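Local coordinates for protein luciferase-like monooxygenase (Streptomyces bottropensis, PDB 7BIP) that probably acts as a monooxygenase of the luciferase-like family in the biosynthesis of the polyketide rishirilide, at residues A[239-242]-A[243-246]. Sequence-based numbering, arbitrary orientation.
Sequences DGQE and ARQK
Ala243 N donates to Asp239 O (3.0 Å) and so closes the first turn of helix 240-262, a worked example of an N-capped helix start on the surface of a TIM-barrel protein, just after barrel strand 228-236. The backbone ladder continues from Arg244 N to Gly240 O, from Gln245 N to Gln241 O and, last within this stretch, from Lys246 N to Glu242 O, at 2.8 Å the shortest of the four. Capping is the work of Asp239. Its OD1 takes the N-H of Gln241 from above the carboxylate plane, 45° out of it. The N-H of Glu242 reaches the same OD1 in a weak bond of 3.4 Å, so that one oxygen serves two amides of the opening turn.

Among the charged side chains, CG and OE2 of Glu242 lie against CD and CE of Lys246. Extended, with CG anti to the backbone N (chi1 174°), Glu242 carries its carboxylate past the lysine chain, and OE2 lies 3.7 Å from Lys246 CE. The charged ends stay apart, OE2 and NZ being 5.1 Å from each other; OE2 forms its salt bridge with Arg337 instead. With an alanine at Glu242, Arg337 would probably lose this carboxylate partner, and CD and CE of Lys246 the chain they lie against. The side chains of Ala243 and Lys246 also touch Tyr235 of strand 228-236.

Gln241 and Arg244 run side by side in the same direction, their amide and guanidinium planes 30° apart, with Gln241 OE1 3.7 Å from both NH1 and CD of Arg244, while Arg244 NE is paired with Asp289. A water links the two residues, giving a hydrogen to Gln241 O at 2.9 Å and accepting one from Arg244 NH1 at 3.1 Å.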
ATOM      1  N   ASP A 239       4.770  36.830  10.093  1.00 15.09           N
ATOM      2  CA  ASP A 239       3.789  37.604  10.845  1.00 15.96           C
ATOM      3  C   ASP A 239       3.040  36.636  11.759  1.00 12.14           C
ATOM      4  O   ASP A 239       2.235  35.825  11.289  1.00 13.91           O
ATOM      5  CB  ASP A 239       2.853  38.325   9.875  1.00 17.27           C
ATOM      6  CG  ASP A 239       1.702  39.046  10.566  1.00 20.79           C
ATOM      7  OD1 ASP A 239       1.620  39.032  11.816  1.00 15.48           O
ATOM      8  OD2 ASP A 239       0.870  39.646   9.847  1.00 18.19           O
ATOM      9  N   GLY A 240       3.313  36.717  13.063  1.00 13.89           N
ATOM     10  CA  GLY A 240       2.699  35.801  14.005  1.00 13.99           C
ATOM     11  C   GLY A 240       1.199  35.938  14.105  1.00 13.52           C
ATOM     12  O   GLY A 240       0.525  34.972  14.471  1.00 14.71           O
ATOM     13  N   GLN A 241       0.657  37.112  13.772  1.00 12.69           N
ATOM     14  CA  GLN A 241      -0.796  37.270  13.766  1.00 11.13           C
ATOM     15  C   GLN A 241      -1.430  36.600  12.554  1.00 12.55           C
ATOM     16  O   GLN A 241      -2.557  36.103  12.646  1.00 12.96           O
ATOM     17  CB  GLN A 241      -1.154  38.762  13.813  1.00 12.96           C
ATOM     18  CG  GLN A 241      -0.669  39.463  15.069  1.00 17.22           C
ATOM     19  CD  GLN A 241      -1.599  39.266  16.262  1.00 14.65           C
ATOM     20  OE1 GLN A 241      -1.980  38.138  16.587  1.00 14.79           O
ATOM     21  NE2 GLN A 241      -1.953  40.360  16.927  1.00 12.24           N
ATOM     22  N   GLU A 242      -0.731  36.588  11.414  1.00 14.03           N
ATOM     23  CA  GLU A 242      -1.174  35.795  10.274  1.00 14.10           C
ATOM     24  C   GLU A 242      -1.111  34.305  10.594  1.00 14.46           C
ATOM     25  O   GLU A 242      -2.029  33.546  10.249  1.00 15.96           O
ATOM     26  CB  GLU A 242      -0.316  36.128   9.048  1.00 14.68           C
ATOM     27  CG  GLU A 242      -0.598  35.246   7.833  1.00 17.13           C
ATOM     28  CD  GLU A 242       0.336  35.530   6.663  1.00 18.94           C
ATOM     29  OE1 GLU A 242       1.115  36.512   6.724  1.00 19.01           O
ATOM     30  OE2 GLU A 242       0.291  34.762   5.680  1.00 20.57           O
ATOM     31  N   ALA A 243      -0.053  33.869  11.290  1.00 13.14           N
ATOM     32  CA  ALA A 243       0.035  32.467  11.688  1.00 14.09           C
ATOM     33  C   ALA A 243      -1.124  32.094  12.598  1.00 14.21           C
ATOM     34  O   ALA A 243      -1.741  31.034  12.437  1.00 15.00           O
ATOM     35  CB  ALA A 243       1.374  32.182  12.376  1.00 14.28           C
ATOM     36  N   ARG A 244      -1.436  32.962  13.563  1.00 12.59           N
ATOM     37  CA  ARG A 244      -2.590  32.723  14.423  1.00 14.16           C
ATOM     38  C   ARG A 244      -3.883  32.654  13.622  1.00 19.56           C
ATOM     39  O   ARG A 244      -4.728  31.785  13.868  1.00 16.72           O
ATOM     40  CB  ARG A 244      -2.674  33.824  15.474  1.00 12.94           C
ATOM     41  CG  ARG A 244      -3.995  33.863  16.253  1.00 13.88           C
ATOM     42  CD  ARG A 244      -3.894  35.000  17.202  1.00 16.19           C
ATOM     43  NE  ARG A 244      -4.979  35.169  18.157  1.00 17.81           N
ATOM     44  CZ  ARG A 244      -5.706  36.284  18.224  1.00 18.82           C
ATOM     45  NH1 ARG A 244      -5.483  37.267  17.354  1.00 20.46           N
ATOM     46  NH2 ARG A 244      -6.647  36.427  19.149  1.00 15.35           N
ATOM     47  N   GLN A 245      -4.070  33.570  12.666  1.00 15.50           N
ATOM     48  CA  GLN A 245      -5.317  33.577  11.909  1.00 15.49           C
ATOM     49  C   GLN A 245      -5.444  32.333  11.040  1.00 19.22           C
ATOM     50  O   GLN A 245      -6.449  31.616  11.111  1.00 18.42           O
ATOM     51  CB  GLN A 245      -5.428  34.836  11.050  1.00 20.14           C
ATOM     52  CG  GLN A 245      -6.757  34.896  10.307  1.00 31.60           C
ATOM     53  CD  GLN A 245      -6.596  35.123   8.818  1.00 50.95           C
ATOM     54  OE1 GLN A 245      -5.794  35.955   8.386  1.00 63.26           O
ATOM     55  NE2 GLN A 245      -7.353  34.376   8.020  1.00 56.74           N
ATOM     56  N   LYS A 246      -4.424  32.045  10.229  1.00 16.35           N
ATOM     57  CA  LYS A 246      -4.520  30.923   9.301  1.00 20.42           C
ATOM     58  C   LYS A 246      -4.324  29.587  10.007  1.00 24.44           C
ATOM     59  O   LYS A 246      -5.028  28.619   9.702  1.00 24.88           O
ATOM     60  CB  LYS A 246      -3.520  31.104   8.151  1.00 18.10           C
ATOM     61  CG  LYS A 246      -3.917  32.248   7.221  1.00 20.31           C
ATOM     62  CD  LYS A 246      -2.847  32.581   6.193  1.00 24.74           C
ATOM     63  CE  LYS A 246      -3.240  33.787   5.353  1.00 32.06           C
ATOM     64  NZ  LYS A 246      -4.563  33.573   4.703  1.00 44.38           N
TER
HETATM   65  O   HOH W   1      -4.702  36.839  14.410  1.00 17.82           O